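Prolyl oligopeptidase (Novosphingobium capsulatum, PDB 1YR2) probably hydrolyses oligopeptides after proline, and far less readily after alanine, as a serine endopeptidase of the S9A family. Local coordinates at residues A[166-179]-A[189-202]. Residues are numbered along the deposited sequence; the frame is centred on the assembly and turned at random.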
loop_
_atom_site.group_PDB
_atom_site.type_symbol
_atom_site.label_atom_id
_atom_site.label_comp_id
_atom_site.label_asym_id
_atom_site.label_seq_id
_atom_site.Cartn_x
_atom_site.Cartn_y
_atom_site.Cartn_z
ATOM N N ASP A 166 18.829 -7.192 6.145
ATOM C CA ASP A 166 17.510 -7.755 5.933
ATOM C C ASP A 166 16.728 -7.630 7.245
ATOM O O ASP A 166 15.792 -6.783 7.376
ATOM C CB ASP A 166 17.634 -9.232 5.458
ATOM C CG ASP A 166 16.270 -9.915 5.302
ATOM O OD1 ASP A 166 15.207 -9.252 5.544
ATOM O OD2 ASP A 166 16.130 -11.121 4.984
ATOM N N ALA A 167 17.149 -8.368 8.265
ATOM C CA ALA A 167 16.383 -8.423 9.517
ATOM C C ALA A 167 17.287 -8.263 10.717
ATOM O O ALA A 167 18.493 -8.489 10.614
ATOM C CB ALA A 167 15.629 -9.762 9.620
ATOM N N TRP A 168 16.712 -7.881 11.880
ATOM C CA TRP A 168 17.501 -7.763 13.107
ATOM C C TRP A 168 16.598 -8.121 14.294
ATOM O O TRP A 168 15.415 -7.983 14.181
ATOM C CB TRP A 168 18.116 -6.385 13.297
ATOM C CG TRP A 168 17.172 -5.246 13.266
ATOM C CD1 TRP A 168 16.814 -4.543 12.185
ATOM C CD2 TRP A 168 16.447 -4.673 14.377
ATOM N NE1 TRP A 168 15.920 -3.560 12.532
ATOM C CE2 TRP A 168 15.667 -3.626 13.867
ATOM C CE3 TRP A 168 16.409 -4.923 15.729
ATOM C CZ2 TRP A 168 14.850 -2.826 14.655
ATOM C CZ3 TRP A 168 15.581 -4.118 16.541
ATOM C CH2 TRP A 168 14.820 -3.086 15.992
ATOM N N ALA A 169 17.208 -8.570 15.382
ATOM C CA ALA A 169 16.516 -8.931 16.593
ATOM C C ALA A 169 17.469 -8.746 17.736
ATOM O O ALA A 169 18.560 -9.334 17.775
ATOM C CB ALA A 169 16.020 -10.344 16.528
ATOM N N ALA A 170 17.062 -7.937 18.699
ATOM C CA ALA A 170 17.805 -7.817 19.932
ATOM C C ALA A 170 17.462 -9.001 20.859
ATOM O O ALA A 170 16.306 -9.477 20.900
ATOM C CB ALA A 170 17.484 -6.531 20.594
ATOM N N SER A 171 18.444 -9.419 21.656
ATOM C CA SER A 171 18.236 -10.452 22.656
ATOM C C SER A 171 17.253 -10.009 23.744
ATOM O O SER A 171 16.942 -8.810 23.903
ATOM C CB SER A 171 19.592 -10.886 23.291
ATOM O OG SER A 171 20.214 -9.826 24.005
ATOM N N ASP A 172 16.786 -10.974 24.535
ATOM C CA ASP A 172 15.729 -10.685 25.521
ATOM C C ASP A 172 16.156 -9.629 26.520
ATOM O O ASP A 172 15.340 -8.788 26.952
ATOM C CB ASP A 172 15.293 -11.964 26.267
ATOM C CG ASP A 172 14.435 -12.904 25.406
ATOM O OD1 ASP A 172 14.129 -12.568 24.227
ATOM O OD2 ASP A 172 14.003 -14.011 25.837
ATOM N N ASP A 173 17.439 -9.617 26.888
ATOM C CA ASP A 173 17.929 -8.611 27.842
ATOM C C ASP A 173 18.659 -7.431 27.177
ATOM O O ASP A 173 19.197 -6.558 27.860
ATOM C CB ASP A 173 18.831 -9.268 28.881
ATOM C CG ASP A 173 20.151 -9.741 28.287
ATOM O OD1 ASP A 173 20.376 -9.569 27.041
ATOM O OD2 ASP A 173 21.011 -10.359 28.989
ATOM N N GLY A 174 18.695 -7.442 25.852
ATOM C CA GLY A 174 19.091 -6.316 25.028
ATOM C C GLY A 174 20.595 -6.172 24.892
ATOM O O GLY A 174 21.082 -5.129 24.434
ATOM N N ARG A 175 21.343 -7.166 25.350
ATOM C CA ARG A 175 22.796 -7.024 25.378
ATOM C C ARG A 175 23.492 -7.486 24.096
ATOM O O ARG A 175 24.640 -7.072 23.837
ATOM C CB ARG A 175 23.406 -7.713 26.610
ATOM C CG ARG A 175 22.965 -7.138 27.964
ATOM C CD ARG A 175 23.731 -7.751 29.141
ATOM N NE ARG A 175 25.152 -7.407 29.002
ATOM C CZ ARG A 175 25.703 -6.259 29.412
ATOM N NH1 ARG A 175 24.987 -5.360 30.032
ATOM N NH2 ARG A 175 26.995 -6.022 29.201
ATOM N N LEU A 176 22.797 -8.281 23.273
ATOM C CA LEU A 176 23.321 -8.738 21.974
ATOM C C LEU A 176 22.292 -8.517 20.893
ATOM O O LEU A 176 21.088 -8.433 21.187
ATOM C CB LEU A 176 23.614 -10.240 22.015
ATOM C CG LEU A 176 24.676 -10.667 22.991
ATOM C CD1 LEU A 176 24.633 -12.196 23.096
ATOM C CD2 LEU A 176 26.080 -10.169 22.537
ATOM N N LEU A 177 22.758 -8.336 19.671
ATOM C CA LEU A 177 21.875 -8.155 18.543
ATOM C C LEU A 177 22.304 -9.069 17.416
ATOM O O LEU A 177 23.484 -9.170 17.067
ATOM C CB LEU A 177 21.864 -6.693 18.124
ATOM C CG LEU A 177 20.886 -6.396 16.996
ATOM C CD1 LEU A 177 19.805 -5.547 17.480
ATOM C CD2 LEU A 177 21.621 -5.817 15.835
ATOM N N ALA A 178 21.323 -9.758 16.872
ATOM C CA ALA A 178 21.509 -10.656 15.765
ATOM C C ALA A 178 20.960 -9.965 14.558
ATOM O O ALA A 178 19.925 -9.285 14.639
ATOM C CB ALA A 178 20.768 -11.984 16.000
ATOM N N TYR A 179 21.638 -10.133 13.413
ATOM C CA TYR A 179 21.131 -9.589 12.200
ATOM C C TYR A 179 21.438 -10.428 10.988
ATOM O O TYR A 179 22.408 -11.149 10.988
ATOM C CB TYR A 179 21.587 -8.138 12.027
ATOM C CG TYR A 179 23.040 -7.971 11.915
ATOM C CD1 TYR A 179 23.856 -8.003 13.042
ATOM C CD2 TYR A 179 23.616 -7.708 10.689
ATOM C CE1 TYR A 179 25.231 -7.816 12.924
ATOM C CE2 TYR A 179 24.965 -7.556 10.580
ATOM C CZ TYR A 179 25.755 -7.582 11.696
ATOM O OH TYR A 179 27.116 -7.401 11.585
ATOM N N ARG A 189 21.121 -15.975 3.348
ATOM C CA ARG A 189 21.475 -14.967 4.312
ATOM C C ARG A 189 22.629 -15.459 5.148
ATOM O O ARG A 189 22.870 -16.684 5.285
ATOM C CB ARG A 189 20.302 -14.683 5.214
ATOM C CG ARG A 189 19.132 -14.046 4.532
ATOM C CD ARG A 189 19.362 -12.621 4.028
ATOM N NE ARG A 189 18.150 -12.089 3.429
ATOM C CZ ARG A 189 17.829 -12.214 2.149
ATOM N NH1 ARG A 189 18.601 -12.873 1.314
ATOM N NH2 ARG A 189 16.706 -11.708 1.708
ATOM N N THR A 190 23.377 -14.521 5.699
ATOM C CA THR A 190 24.376 -14.834 6.704
ATOM C C THR A 190 23.870 -14.149 7.951
ATOM O O THR A 190 23.555 -12.960 7.890
ATOM C CB THR A 190 25.724 -14.255 6.371
ATOM O OG1 THR A 190 26.206 -14.807 5.126
ATOM C CG2 THR A 190 26.790 -14.621 7.507
ATOM N N VAL A 191 23.761 -14.868 9.072
ATOM C CA VAL A 191 23.376 -14.225 10.323
ATOM C C VAL A 191 24.611 -13.894 11.127
ATOM O O VAL A 191 25.452 -14.717 11.296
ATOM C CB VAL A 191 22.443 -15.090 11.131
ATOM C CG1 VAL A 191 22.117 -14.435 12.454
ATOM C CG2 VAL A 191 21.132 -15.343 10.321
ATOM N N LYS A 192 24.726 -12.657 11.578
ATOM C CA LYS A 192 25.903 -12.153 12.303
ATOM C C LYS A 192 25.375 -11.559 13.618
ATOM O O LYS A 192 24.170 -11.391 13.817
ATOM C CB LYS A 192 26.576 -11.055 11.496
ATOM C CG LYS A 192 27.227 -11.547 10.233
ATOM C CD LYS A 192 27.951 -10.459 9.489
ATOM C CE LYS A 192 28.292 -10.953 8.099
ATOM N NZ LYS A 192 29.209 -10.046 7.378
ATOM N N PHE A 193 26.286 -11.209 14.496
ATOM C CA PHE A 193 25.923 -10.719 15.813
ATOM C C PHE A 193 26.849 -9.536 16.166
ATOM O O PHE A 193 28.041 -9.513 15.841
ATOM C CB PHE A 193 26.075 -11.844 16.856
ATOM C CG PHE A 193 25.236 -13.081 16.598
ATOM C CD1 PHE A 193 25.664 -14.080 15.729
ATOM C CD2 PHE A 193 24.004 -13.256 17.257
ATOM C CE1 PHE A 193 24.886 -15.187 15.487
ATOM C CE2 PHE A 193 23.244 -14.373 17.066
ATOM C CZ PHE A 193 23.651 -15.348 16.189
ATOM N N VAL A 194 26.294 -8.586 16.911
ATOM C CA VAL A 194 27.063 -7.486 17.469
ATOM C C VAL A 194 26.736 -7.375 18.975
ATOM O O VAL A 194 25.629 -7.709 19.427
ATOM C CB VAL A 194 26.740 -6.197 16.685
ATOM C CG1 VAL A 194 25.297 -5.787 16.834
ATOM C CG2 VAL A 194 27.603 -5.075 17.067
ATOM N N GLY A 195 27.744 -7.006 19.762
ATOM C CA GLY A 195 27.552 -6.655 21.154
ATOM C C GLY A 195 27.035 -5.236 21.205
ATOM O O GLY A 195 27.530 -4.321 20.561
ATOM N N VAL A 196 26.001 -5.035 21.973
ATOM C CA VAL A 196 25.312 -3.777 21.914
ATOM C C VAL A 196 26.071 -2.663 22.639
ATOM O O VAL A 196 26.119 -1.526 22.143
ATOM C CB VAL A 196 23.885 -3.919 22.466
ATOM C CG1 VAL A 196 23.222 -2.597 22.579
ATOM C CG2 VAL A 196 23.042 -4.846 21.552
ATOM N N ALA A 197 26.629 -2.961 23.820
ATOM C CA ALA A 197 27.340 -1.955 24.624
ATOM C C ALA A 197 28.423 -1.257 23.799
ATOM O O ALA A 197 28.500 -0.025 23.794
ATOM C CB ALA A 197 27.970 -2.587 25.880
ATOM N N ASP A 198 29.255 -2.020 23.103
ATOM C CA ASP A 198 30.356 -1.422 22.320
ATOM C C ASP A 198 30.160 -1.392 20.800
ATOM O O ASP A 198 30.932 -0.759 20.096
ATOM C CB ASP A 198 31.702 -2.063 22.641
ATOM C CG ASP A 198 31.734 -3.566 22.385
ATOM O OD1 ASP A 198 30.774 -4.160 21.792
ATOM O OD2 ASP A 198 32.708 -4.250 22.779
ATOM N N GLY A 199 29.145 -2.072 20.299
ATOM C CA GLY A 199 28.889 -2.084 18.876
ATOM C C GLY A 199 29.875 -2.920 18.071
ATOM O O GLY A 199 29.896 -2.803 16.852
ATOM N N LYS A 200 30.619 -3.809 18.718
ATOM C CA LYS A 200 31.599 -4.618 18.016
ATOM C C LYS A 200 31.068 -5.990 17.617
ATOM O O LYS A 200 30.384 -6.647 18.418
ATOM C CB LYS A 200 32.857 -4.776 18.874
ATOM C CG LYS A 200 33.710 -3.499 18.908
ATOM C CD LYS A 200 34.522 -3.399 20.190
ATOM C CE LYS A 200 35.563 -2.258 20.157
ATOM N NZ LYS A 200 35.732 -1.616 21.521
ATOM N N PRO A 201 31.392 -6.442 16.396
ATOM C CA PRO A 201 30.970 -7.783 15.939
ATOM C C PRO A 201 31.434 -8.916 16.867
ATOM O O PRO A 201 32.502 -8.809 17.428
ATOM C CB PRO A 201 31.613 -7.933 14.549
ATOM C CG PRO A 201 32.636 -6.798 14.411
ATOM C CD PRO A 201 32.192 -5.726 15.375
ATOM N N LEU A 202 30.597 -9.926 17.089
ATOM C CA LEU A 202 31.055 -11.178 17.633
ATOM C C LEU A 202 31.520 -12.036 16.458
ATOM O O LEU A 202 31.274 -11.731 15.257
ATOM C CB LEU A 202 29.984 -11.971 18.402
ATOM C CG LEU A 202 28.998 -11.368 19.423
ATOM C CD1 LEU A 202 28.652 -12.414 20.494
ATOM C CD2 LEU A 202 29.528 -10.127 20.022
HETATM O O HOH W 1 26.027 -5.318 25.414
#
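Leu-177 and Val-194 trade two backbone hydrogen bonds, N to O in each direction at 2.9 Å, and Tyr-179 and Lys-192 form the next hydrogen-bonded pair, two residues along, with the non-hydrogen-bonded pair Ala-178/Phe-193 between them. The residues lie on the two middle strands, 176-183 and 188-195, of a four-stranded antiparallel sheet, one blade of the beta-propeller domain. The tight part is here. The Tyr-179 ring takes the cramped position between its own backbone N and carbonyl carbon (chi1 63°), which leans it over the neighbouring strand; Lys-192 CB sits over one face as a CH-pi contact, 3.9 Å from the ring centroid. On the same face of the sheet, Val-194 CG1 lies alongside Leu-177, 3.8 Å from its CB, and Phe-122 of strand 120-126 packs on Leu-177 from the next blade. On the reverse face Ala-178 CB meets Phe-193 CE2 at 3.6 Å, with Trp-216 also against the alanine. Just past the last strand pair, Leu-176 with Gly-195, the loop residue Val-196 gives its N-H to Arg-175 O from above the carbonyl plane; a water donates to that same oxygen and accepts from Ala-197 N.

The far end is looser and nearer solvent. There the exposed Asp-166, on outer strand 163-170, is joined to Arg-189 by a salt bridge: NE lies 2.7 Å from OD2, approaching on the anti side, while NH2 adds a weak bond to the same oxygen. The bend at chi2 (-67°) brings the guanidinium edge round to the carboxylate, and NH1 bonds Ser-186 O. A leucine in place of Arg-189 would probably leave the Asp-166 carboxylate without its countercharge and Ser-186 O without this donor. Between these two segments, directed backbone bonds set the register and apolar side chains fill in around them, while the single ion pair, reaching past strand 176-183 at the more open end, probably adds less than a buried one would.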